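Local coordinates for 30S ribosomal protein S8 (Aquifex aeolicus, PDB 3RF2), which binds 16S rRNA tightly as a primary binding protein of its central domain and is thought to coordinate assembly of the platform of the 30S subunit, at residues R21-Y26 with P103-S108; E43-D48 with S108-I113; D48-K53 with K95-Y100. All coordinates share one frame; numbering follows the deposited sequence.

Interaction 1: R21-Y26 with P103-S108; sequences RDDFLY and PKKRKS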
loop_
_atom_site.group_PDB
_atom_site.type_symbol
_atom_site.label_atom_id
_atom_site.label_comp_id
_atom_site.label_asym_id
_atom_site.label_seq_id
_atom_site.Cartn_x
_atom_site.Cartn_y
_atom_site.Cartn_z
ATOM N N ARG A 21 -12.649 5.805 -8.196
ATOM C CA ARG A 21 -13.640 5.665 -7.126
ATOM C C ARG A 21 -13.946 4.202 -6.843
ATOM O O ARG A 21 -15.077 3.839 -6.532
ATOM C CB ARG A 21 -14.927 6.434 -7.449
ATOM C CG ARG A 21 -14.765 7.945 -7.359
ATOM C CD ARG A 21 -16.053 8.695 -7.675
ATOM N NE ARG A 21 -15.817 10.140 -7.714
ATOM C CZ ARG A 21 -15.311 10.793 -8.760
ATOM N NH1 ARG A 21 -14.991 10.132 -9.867
ATOM N NH2 ARG A 21 -15.123 12.106 -8.702
ATOM N N ASP A 22 -12.927 3.359 -6.956
ATOM C CA ASP A 22 -13.093 1.936 -6.698
ATOM C C ASP A 22 -13.036 1.582 -5.206
ATOM O O ASP A 22 -12.384 2.248 -4.404
ATOM C CB ASP A 22 -12.034 1.135 -7.458
ATOM C CG ASP A 22 -12.259 1.141 -8.969
ATOM O OD1 ASP A 22 -13.423 1.242 -9.418
ATOM O OD2 ASP A 22 -11.260 1.030 -9.709
ATOM N N ASP A 23 -13.707 0.497 -4.862
ATOM C CA ASP A 23 -13.751 -0.009 -3.501
ATOM C C ASP A 23 -12.473 -0.741 -3.130
ATOM O O ASP A 23 -12.059 -0.751 -1.970
ATOM C CB ASP A 23 -14.949 -0.960 -3.356
ATOM C CG ASP A 23 -16.286 -0.227 -3.422
ATOM O OD1 ASP A 23 -16.323 1.011 -3.200
ATOM O OD2 ASP A 23 -17.307 -0.895 -3.680
ATOM N N PHE A 24 -11.843 -1.366 -4.115
ATOM C CA PHE A 24 -10.642 -2.142 -3.850
ATOM C C PHE A 24 -9.763 -2.327 -5.080
ATOM O O PHE A 24 -10.085 -1.866 -6.168
ATOM C CB PHE A 24 -11.015 -3.511 -3.282
ATOM C CG PHE A 24 -11.685 -4.413 -4.276
ATOM C CD1 PHE A 24 -10.940 -5.109 -5.209
ATOM C CD2 PHE A 24 -13.060 -4.561 -4.281
ATOM C CE1 PHE A 24 -11.552 -5.934 -6.125
ATOM C CE2 PHE A 24 -13.677 -5.387 -5.194
ATOM C CZ PHE A 24 -12.921 -6.074 -6.117
ATOM N N LEU A 25 -8.713 -3.000 -4.933
ATOM C CA LEU A 25 -7.812 -3.335 -6.022
ATOM C C LEU A 25 -6.863 -4.408 -5.533
ATOM O O LEU A 25 -6.716 -4.611 -4.333
ATOM C CB LEU A 25 -7.026 -2.106 -6.476
ATOM C CG LEU A 25 -6.109 -1.471 -5.429
ATOM C CD1 LEU A 25 -4.806 -2.237 -5.307
ATOM C CD2 LEU A 25 -5.853 -0.010 -5.755
ATOM N N TYR A 26 -6.196 -5.185 -6.384
ATOM C CA TYR A 26 -5.258 -6.232 -6.010
ATOM C C TYR A 26 -3.842 -5.824 -6.382
ATOM O O TYR A 26 -3.626 -5.127 -7.368
ATOM C CB TYR A 26 -5.586 -7.550 -6.714
ATOM C CG TYR A 26 -7.046 -7.935 -6.739
ATOM C CD1 TYR A 26 -7.628 -8.597 -5.672
ATOM C CD2 TYR A 26 -7.832 -7.665 -7.847
ATOM C CE1 TYR A 26 -8.956 -8.963 -5.699
ATOM C CE2 TYR A 26 -9.160 -8.026 -7.884
ATOM C CZ TYR A 26 -9.717 -8.674 -6.808
ATOM O OH TYR A 26 -11.042 -9.035 -6.844
ATOM N N PRO A 103 -19.927 8.789 1.566
ATOM C CA PRO A 103 -20.634 7.690 0.900
ATOM C C PRO A 103 -20.410 7.653 -0.615
ATOM O O PRO A 103 -20.302 6.566 -1.165
ATOM C CB PRO A 103 -22.102 7.981 1.213
ATOM C CG PRO A 103 -22.056 8.700 2.531
ATOM C CD PRO A 103 -20.824 9.570 2.435
ATOM N N LYS A 104 -20.330 8.805 -1.271
ATOM C CA LYS A 104 -20.155 8.831 -2.724
ATOM C C LYS A 104 -18.700 8.633 -3.163
ATOM O O LYS A 104 -18.405 8.607 -4.353
ATOM C CB LYS A 104 -20.723 10.130 -3.313
ATOM C CG LYS A 104 -22.251 10.207 -3.319
ATOM C CD LYS A 104 -22.736 11.645 -3.526
ATOM C CE LYS A 104 -23.599 11.793 -4.780
ATOM N NZ LYS A 104 -24.048 13.204 -5.011
ATOM N N LYS A 105 -17.785 8.512 -2.212
ATOM C CA LYS A 105 -16.393 8.214 -2.555
ATOM C C LYS A 105 -15.698 9.327 -3.343
ATOM O O LYS A 105 -14.791 9.058 -4.126
ATOM C CB LYS A 105 -16.297 6.887 -3.330
ATOM C CG LYS A 105 -16.805 5.682 -2.542
ATOM C CD LYS A 105 -16.584 4.373 -3.302
ATOM C CE LYS A 105 -17.450 4.291 -4.552
ATOM N NZ LYS A 105 -17.343 2.960 -5.226
ATOM N N ARG A 106 -16.124 10.567 -3.133
ATOM C CA ARG A 106 -15.493 11.707 -3.788
ATOM C C ARG A 106 -14.315 12.261 -2.974
ATOM O O ARG A 106 -13.477 13.000 -3.496
ATOM C CB ARG A 106 -16.522 12.804 -4.058
ATOM C CG ARG A 106 -17.579 12.410 -5.092
ATOM C CD ARG A 106 -18.697 13.450 -5.192
ATOM N NE ARG A 106 -19.673 13.118 -6.233
ATOM C CZ ARG A 106 -20.903 13.621 -6.297
ATOM N NH1 ARG A 106 -21.323 14.477 -5.373
ATOM N NH2 ARG A 106 -21.717 13.260 -7.283
ATOM N N LYS A 107 -14.251 11.891 -1.701
ATOM C CA LYS A 107 -13.173 12.319 -0.820
ATOM C C LYS A 107 -12.347 11.108 -0.329
ATOM O O LYS A 107 -12.743 10.404 0.611
ATOM C CB LYS A 107 -13.744 13.109 0.374
ATOM C CG LYS A 107 -14.435 14.439 -0.011
ATOM C CD LYS A 107 -15.309 15.041 1.122
ATOM C CE LYS A 107 -14.509 15.241 2.417
ATOM N NZ LYS A 107 -15.258 15.932 3.511
ATOM N N SER A 108 -11.208 10.880 -0.976
ATOM C CA SER A 108 -10.280 9.810 -0.614
ATOM C C SER A 108 -9.520 10.124 0.675
ATOM O O SER A 108 -9.171 11.276 0.940
ATOM C CB SER A 108 -9.279 9.601 -1.756
ATOM O OG SER A 108 -8.197 8.772 -1.376
#
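Lys105 NZ is gripped by two oxygens of 21-26: it gives a hydrogen bond of 2.8 Å to Arg21 O and a salt-bridged one of 3.0 Å to Asp23 OD1. The ammonium meets the Arg21 carbonyl nearly end-on, at a C=O...N angle of 166°, whereas it reaches the aspartate from above the carboxylate plane, 47° out of it. The lysine arrives there by a bend in its aliphatic chain at chi3 (-67°), which turns the CE-NZ end up to the backbone carbonyl and lets CD pass 3.4 Å from Asp23 OD1. The two side chains of this salt bridge lie crosswise, at about a right angle.

The Arg21 side chain passes over the backbone of Lys105. It is extended from CG to NE, with CG 3.4 Å from Lys105 O, and the CG of Arg106 sits at the edge of its guanidinium, 3.9 Å from NE. This end of the contact is made by aliphatic carbon and a carbonyl. The two guanidinium planes stand perpendicular, and the like charges stay apart, Arg21 NE to Arg106 NE 5.1 Å. Asp102, earlier in the same loop, takes hydrogen bonds from the backbone N of Arg106 and Lys107 and holds the turn in shape.

The contact lies on the protein surface. The two bonds of Lys105 NZ tie the C-terminal end of helix 6-19, and the short link into strand 24-28, to the loop that follows strand 93-98; Arg21, with positive phi, closes that helix in a Schellman motif.

Interaction 2: E43-D48 with S108-I113; sequences EGFIQD and SAITNI. With SO4 (sulfate ion), chain D.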
loop_
_atom_site.group_PDB
_atom_site.type_symbol
_atom_site.label_atom_id
_atom_site.label_comp_id
_atom_site.label_asym_id
_atom_site.label_seq_id
_atom_site.Cartn_x
_atom_site.Cartn_y
_atom_site.Cartn_z
ATOM N N GLU A 43 -2.624 3.946 10.048
ATOM C CA GLU A 43 -2.762 5.400 10.028
ATOM C C GLU A 43 -4.095 5.882 9.482
ATOM O O GLU A 43 -4.384 7.074 9.512
ATOM C CB GLU A 43 -1.629 6.040 9.224
ATOM C CG GLU A 43 -0.279 5.836 9.861
ATOM C CD GLU A 43 -0.189 6.508 11.203
ATOM O OE1 GLU A 43 -0.581 7.698 11.283
ATOM O OE2 GLU A 43 0.254 5.843 12.170
ATOM N N GLY A 44 -4.892 4.961 8.957
ATOM C CA GLY A 44 -6.210 5.310 8.461
ATOM C C GLY A 44 -6.245 5.756 7.014
ATOM O O GLY A 44 -7.213 6.373 6.573
ATOM N N PHE A 45 -5.191 5.444 6.266
ATOM C CA PHE A 45 -5.107 5.838 4.875
ATOM C C PHE A 45 -5.792 4.830 3.960
ATOM O O PHE A 45 -6.216 5.185 2.865
ATOM C CB PHE A 45 -3.648 6.056 4.461
ATOM C CG PHE A 45 -3.087 7.378 4.914
ATOM C CD1 PHE A 45 -3.495 8.551 4.314
ATOM C CD2 PHE A 45 -2.153 7.442 5.926
ATOM C CE1 PHE A 45 -2.990 9.764 4.715
ATOM C CE2 PHE A 45 -1.643 8.666 6.346
ATOM C CZ PHE A 45 -2.062 9.829 5.738
ATOM N N ILE A 46 -5.868 3.573 4.397
ATOM C CA ILE A 46 -6.674 2.557 3.723
ATOM C C ILE A 46 -7.605 1.926 4.745
ATOM O O ILE A 46 -7.393 2.063 5.950
ATOM C CB ILE A 46 -5.825 1.414 3.079
ATOM C CG1 ILE A 46 -5.083 0.617 4.156
ATOM C CG2 ILE A 46 -4.864 1.983 2.039
ATOM C CD1 ILE A 46 -4.174 -0.508 3.615
ATOM N N GLN A 47 -8.626 1.234 4.263
ATOM C CA GLN A 47 -9.579 0.589 5.149
ATOM C C GLN A 47 -9.043 -0.741 5.697
ATOM O O GLN A 47 -9.206 -1.056 6.877
ATOM C CB GLN A 47 -10.910 0.372 4.418
ATOM C CG GLN A 47 -12.018 -0.246 5.270
ATOM C CD GLN A 47 -12.449 0.675 6.407
ATOM O OE1 GLN A 47 -12.539 1.893 6.231
ATOM N NE2 GLN A 47 -12.707 0.098 7.577
ATOM N N ASP A 48 -8.411 -1.523 4.832
ATOM C CA ASP A 48 -7.906 -2.834 5.229
ATOM C C ASP A 48 -7.189 -3.421 4.031
ATOM O O ASP A 48 -7.200 -2.834 2.942
ATOM C CB ASP A 48 -9.055 -3.741 5.651
ATOM C CG ASP A 48 -8.648 -4.789 6.719
ATOM O OD1 ASP A 48 -7.450 -5.149 6.858
ATOM O OD2 ASP A 48 -9.560 -5.268 7.427
ATOM N N SER A 108 -11.208 10.880 -0.976
ATOM C CA SER A 108 -10.280 9.810 -0.614
ATOM C C SER A 108 -9.520 10.124 0.675
ATOM O O SER A 108 -9.171 11.276 0.940
ATOM C CB SER A 108 -9.279 9.601 -1.756
ATOM O OG SER A 108 -8.197 8.772 -1.376
ATOM N N ALA A 109 -9.260 9.105 1.483
ATOM C CA ALA A 109 -8.403 9.297 2.648
ATOM C C ALA A 109 -6.976 9.633 2.203
ATOM O O ALA A 109 -6.232 10.299 2.913
ATOM C CB ALA A 109 -8.409 8.054 3.523
ATOM N N ILE A 110 -6.594 9.158 1.024
ATOM C CA ILE A 110 -5.273 9.456 0.505
ATOM C C ILE A 110 -5.321 10.593 -0.496
ATOM O O ILE A 110 -5.933 10.467 -1.552
ATOM C CB ILE A 110 -4.618 8.248 -0.164
ATOM C CG1 ILE A 110 -4.378 7.158 0.870
ATOM C CG2 ILE A 110 -3.277 8.665 -0.800
ATOM C CD1 ILE A 110 -3.899 5.860 0.260
ATOM N N THR A 111 -4.691 11.709 -0.157
ATOM C CA THR A 111 -4.597 12.804 -1.110
ATOM C C THR A 111 -3.493 12.489 -2.113
ATOM O O THR A 111 -3.669 12.675 -3.315
ATOM C CB THR A 111 -4.335 14.136 -0.428
ATOM O OG1 THR A 111 -5.480 14.484 0.366
ATOM C CG2 THR A 111 -4.064 15.230 -1.479
ATOM N N ASN A 112 -2.369 11.974 -1.614
ATOM C CA ASN A 112 -1.284 11.573 -2.489
ATOM C C ASN A 112 -0.345 10.633 -1.783
ATOM O O ASN A 112 -0.272 10.599 -0.558
ATOM C CB ASN A 112 -0.499 12.806 -2.985
ATOM C CG ASN A 112 0.097 12.609 -4.381
ATOM O OD1 ASN A 112 0.299 11.483 -4.847
ATOM N ND2 ASN A 112 0.382 13.714 -5.051
ATOM N N ILE A 113 0.394 9.875 -2.573
ATOM C CA ILE A 113 1.349 8.938 -2.034
ATOM C C ILE A 113 2.469 8.810 -3.045
ATOM O O ILE A 113 2.229 8.484 -4.195
ATOM C CB ILE A 113 0.687 7.579 -1.718
ATOM C CG1 ILE A 113 1.723 6.563 -1.247
ATOM C CG2 ILE A 113 -0.074 7.043 -2.899
ATOM C CD1 ILE A 113 1.093 5.373 -0.566
HETATM S S SO4 D . 0.777 13.683 -8.940
HETATM O O1 SO4 D . 1.452 13.173 -7.749
HETATM O O2 SO4 D . 1.571 13.362 -10.122
HETATM O O3 SO4 D . 0.602 15.128 -8.804
HETATM O O4 SO4 D . -0.510 13.017 -9.087
#
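Phe45 and Ile110 meet just beyond a Schellman motif: Gly44, with positive phi, ends helix 31-43, and the chain then turns into strand 46-51 past the loop that precedes strand 113-115. The tight part is the fit of this turn against Ala109 and Ile110. Ile110 CG1 lies 3.4 Å from Phe45 O and 3.8 Å from Phe45 CD1, filling the angle between the backbone carbonyl and the ring. With CG1 anti to its carbonyl carbon (chi1 -64°), the isoleucine sends this branch to the phenylalanine, and CD1 continues past the same carbonyl toward Ile46 CG2, a looser approach of 4.4 Å. The phenylalanine and isoleucine side chains cross at about a right angle. Ala109 adds two contacts: its carbonyl oxygen stands at the ring edge, 3.5 Å from Phe45 CD1, and its methyl CB is 3.7 Å from Gly44 O.

The inner side is apolar: Ile18 of helix 6-19 backs Ile110, Leu37 and Leu40 of helix 31-43 receive Ile46, and Leu40 with Ile139 of strand 139-144 flanks Phe45. The contact lies between helices 6-19 and 31-43, with strand 139-144 beside Phe45.

The other end of 108-113 is looser and polar. Here Thr111 and Asn112 both face Trp168 in a classic beta bulge. Asn112 OD1 accepts from Lys15 NZ and from the backbone N of Ile113, which leaves the amide nitrogen for a sulfate ion, probably from the crystallisation liquor: Asn112 ND2 donates to sulfate O1 over 3.0 Å, with a nearly straight angle of 169° at the hydrogen.

Interaction 3: D48-K53 with K95-Y100; sequences DWEALK and KIYLKY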
loop_
_atom_site.group_PDB
_atom_site.type_symbol
_atom_site.label_atom_id
_atom_site.label_comp_id
_atom_site.label_asym_id
_atom_site.label_seq_id
_atom_site.Cartn_x
_atom_site.Cartn_y
_atom_site.Cartn_z
ATOM N N ASP A 48 -8.411 -1.523 4.832
ATOM C CA ASP A 48 -7.906 -2.834 5.229
ATOM C C ASP A 48 -7.189 -3.421 4.031
ATOM O O ASP A 48 -7.200 -2.834 2.942
ATOM C CB ASP A 48 -9.055 -3.741 5.651
ATOM C CG ASP A 48 -8.648 -4.789 6.719
ATOM O OD1 ASP A 48 -7.450 -5.149 6.858
ATOM O OD2 ASP A 48 -9.560 -5.268 7.427
ATOM N N TRP A 49 -6.538 -4.558 4.243
ATOM C CA TRP A 49 -5.934 -5.308 3.159
ATOM C C TRP A 49 -5.907 -6.777 3.565
ATOM O O TRP A 49 -5.740 -7.099 4.743
ATOM C CB TRP A 49 -4.522 -4.813 2.872
ATOM C CG TRP A 49 -3.550 -5.105 3.967
ATOM C CD1 TRP A 49 -3.296 -4.335 5.054
ATOM C CD2 TRP A 49 -2.689 -6.251 4.077
ATOM N NE1 TRP A 49 -2.341 -4.925 5.843
ATOM C CE2 TRP A 49 -1.946 -6.102 5.264
ATOM C CE3 TRP A 49 -2.482 -7.397 3.289
ATOM C CZ2 TRP A 49 -1.011 -7.045 5.687
ATOM C CZ3 TRP A 49 -1.545 -8.336 3.707
ATOM C CH2 TRP A 49 -0.824 -8.156 4.898
ATOM N N GLU A 50 -6.077 -7.662 2.595
ATOM C CA GLU A 50 -6.100 -9.102 2.865
ATOM C C GLU A 50 -5.045 -9.857 2.048
ATOM O O GLU A 50 -4.917 -9.630 0.857
ATOM C CB GLU A 50 -7.478 -9.670 2.519
ATOM C CG GLU A 50 -8.554 -9.534 3.594
ATOM C CD GLU A 50 -9.928 -9.889 3.051
ATOM O OE1 GLU A 50 -9.979 -10.431 1.930
ATOM O OE2 GLU A 50 -10.951 -9.606 3.716
ATOM N N ALA A 51 -4.310 -10.769 2.679
ATOM C CA ALA A 51 -3.504 -11.731 1.921
ATOM C C ALA A 51 -4.399 -12.828 1.349
ATOM O O ALA A 51 -5.031 -13.575 2.096
ATOM C CB ALA A 51 -2.421 -12.345 2.794
ATOM N N LEU A 52 -4.456 -12.921 0.025
ATOM C CA LEU A 52 -5.301 -13.913 -0.631
ATOM C C LEU A 52 -4.549 -15.235 -0.834
ATOM O O LEU A 52 -4.106 -15.546 -1.937
ATOM C CB LEU A 52 -5.840 -13.367 -1.960
ATOM C CG LEU A 52 -6.787 -12.164 -1.857
ATOM C CD1 LEU A 52 -7.250 -11.679 -3.224
ATOM C CD2 LEU A 52 -7.976 -12.517 -0.999
ATOM N N LYS A 53 -4.405 -15.989 0.253
ATOM C CA LYS A 53 -3.771 -17.303 0.243
ATOM C C LYS A 53 -4.786 -18.397 0.564
ATOM O O LYS A 53 -5.986 -18.132 0.670
ATOM C CB LYS A 53 -2.668 -17.348 1.292
ATOM C CG LYS A 53 -1.560 -16.341 1.065
ATOM C CD LYS A 53 -0.905 -15.932 2.380
ATOM C CE LYS A 53 -0.503 -17.141 3.215
ATOM N NZ LYS A 53 0.178 -16.725 4.475
ATOM N N LYS A 95 -5.329 -8.106 -1.556
ATOM C CA LYS A 95 -6.529 -7.352 -1.825
ATOM C C LYS A 95 -6.439 -6.134 -0.926
ATOM O O LYS A 95 -6.280 -6.259 0.287
ATOM C CB LYS A 95 -7.782 -8.182 -1.494
ATOM C CG LYS A 95 -9.102 -7.511 -1.885
ATOM C CD LYS A 95 -10.309 -8.371 -1.556
ATOM C CE LYS A 95 -11.587 -7.736 -2.069
ATOM N NZ LYS A 95 -12.800 -8.588 -1.818
ATOM N N ILE A 96 -6.501 -4.954 -1.520
ATOM C CA ILE A 96 -6.481 -3.730 -0.728
ATOM C C ILE A 96 -7.843 -3.054 -0.729
ATOM O O ILE A 96 -8.387 -2.780 -1.794
ATOM C CB ILE A 96 -5.442 -2.722 -1.251
ATOM C CG1 ILE A 96 -4.023 -3.278 -1.066
ATOM C CG2 ILE A 96 -5.631 -1.377 -0.521
ATOM C CD1 ILE A 96 -2.979 -2.652 -1.958
ATOM N N TYR A 97 -8.380 -2.775 0.459
ATOM C CA TYR A 97 -9.655 -2.083 0.582
ATOM C C TYR A 97 -9.436 -0.593 0.791
ATOM O O TYR A 97 -8.790 -0.184 1.758
ATOM C CB TYR A 97 -10.460 -2.646 1.757
ATOM C CG TYR A 97 -10.914 -4.081 1.571
ATOM C CD1 TYR A 97 -12.177 -4.373 1.068
ATOM C CD2 TYR A 97 -10.087 -5.139 1.911
ATOM C CE1 TYR A 97 -12.598 -5.687 0.899
ATOM C CE2 TYR A 97 -10.497 -6.444 1.751
ATOM C CZ TYR A 97 -11.750 -6.714 1.243
ATOM O OH TYR A 97 -12.152 -8.020 1.089
ATOM N N LEU A 98 -9.976 0.223 -0.107
ATOM C CA LEU A 98 -9.702 1.659 -0.077
ATOM C C LEU A 98 -10.648 2.385 0.850
ATOM O O LEU A 98 -11.783 1.961 1.059
ATOM C CB LEU A 98 -9.791 2.259 -1.473
ATOM C CG LEU A 98 -8.844 1.669 -2.510
ATOM C CD1 LEU A 98 -9.275 2.061 -3.907
ATOM C CD2 LEU A 98 -7.402 2.112 -2.235
ATOM N N LYS A 99 -10.169 3.488 1.410
ATOM C CA LYS A 99 -10.952 4.272 2.356
ATOM C C LYS A 99 -11.296 5.612 1.752
ATOM O O LYS A 99 -10.393 6.377 1.419
ATOM C CB LYS A 99 -10.164 4.544 3.634
ATOM C CG LYS A 99 -10.973 5.347 4.667
ATOM C CD LYS A 99 -10.157 5.683 5.913
ATOM C CE LYS A 99 -10.011 4.463 6.839
ATOM N NZ LYS A 99 -11.334 3.924 7.273
ATOM N N TYR A 100 -12.595 5.888 1.630
ATOM C CA TYR A 100 -13.100 7.231 1.351
ATOM C C TYR A 100 -13.860 7.759 2.564
ATOM O O TYR A 100 -14.374 6.978 3.357
ATOM C CB TYR A 100 -14.030 7.216 0.149
ATOM C CG TYR A 100 -13.419 6.556 -1.054
ATOM C CD1 TYR A 100 -12.787 7.317 -2.035
ATOM C CD2 TYR A 100 -13.463 5.170 -1.205
ATOM C CE1 TYR A 100 -12.218 6.728 -3.133
ATOM C CE2 TYR A 100 -12.881 4.559 -2.305
ATOM C CZ TYR A 100 -12.271 5.350 -3.265
ATOM O OH TYR A 100 -11.715 4.767 -4.356
HETATM O O HOH W 1 -12.595 -10.872 -0.203
#
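The Tyr97 ring presents its edge to the neighbouring strand: Asp48 O lies in its plane, 3.8 Å from CD2, and Glu50 CD is close to that plane, 3.7 Å from CE2. The Glu50 carboxylate is turned 67° to the ring. With its chain extended beyond CG, Glu50 crosses the ring edge obliquely, bringing OE2 3.3 Å from Tyr97 OH.

The backbones of 48-51 and 95-98 pair antiparallel. Asp48-Tyr97 and Glu50-Lys95 are hydrogen-bonded pairs, with Trp49-Ile96 a non-hydrogen-bonded pair between them. Both bonds of Glu50-Lys95 are sound and lie in the carbonyl planes, the shorter being Glu50 N to Lys95 O, 2.7 Å. At the bulge of Gln47 and Asp48 opposite Tyr97 one bond of the pair is short, Tyr97 N to Asp48 O 2.7 Å, the other, Asp48 N to Tyr97 O, weak at 3.4 Å.

Lys95, CG anti to N (chi1 -174°) and extended throughout, brings NZ to Tyr97 OH at 3.0 Å. A phenylalanine in place of Tyr97 would probably leave Lys95 NZ one acceptor short and dependent on Glu60 and water.

Glu50 OE1 and Lys95 NZ stay 5.0 Å apart and share a water, weakly held by Glu50. Each charge is paired with helix 54-69, Glu50 with Lys56 and Lys95 with Glu60, so salt bridges tie this face of the sheet to that helix, with no direct Glu50-Lys95 bridge.

How the interactions relate
Interaction 3 is the strand pairing inside the three-stranded sheet, whereas interactions 1 and 2 join the ends of helices 6-19 and 31-43, where they lead into strands 24-28 and 46-51, to the loop running from strand 93-98 to strand 113-115. That loop serves both, with Ser108 shared between them. Interaction 1 is a surface contact of charges and a helix-end carbonyl; interaction 2, partly buried, relies on apolar packing at another helix end; interaction 3, equally partly buried, combines backbone bonds with a charged face. Interactions 1 and 3 connect through Leu25 O with Ile96 N and Asp22 O with Tyr100 OH, interactions 2 and 3 through Asp48 and the bonds from Gln47 to Tyr97 and Lys99.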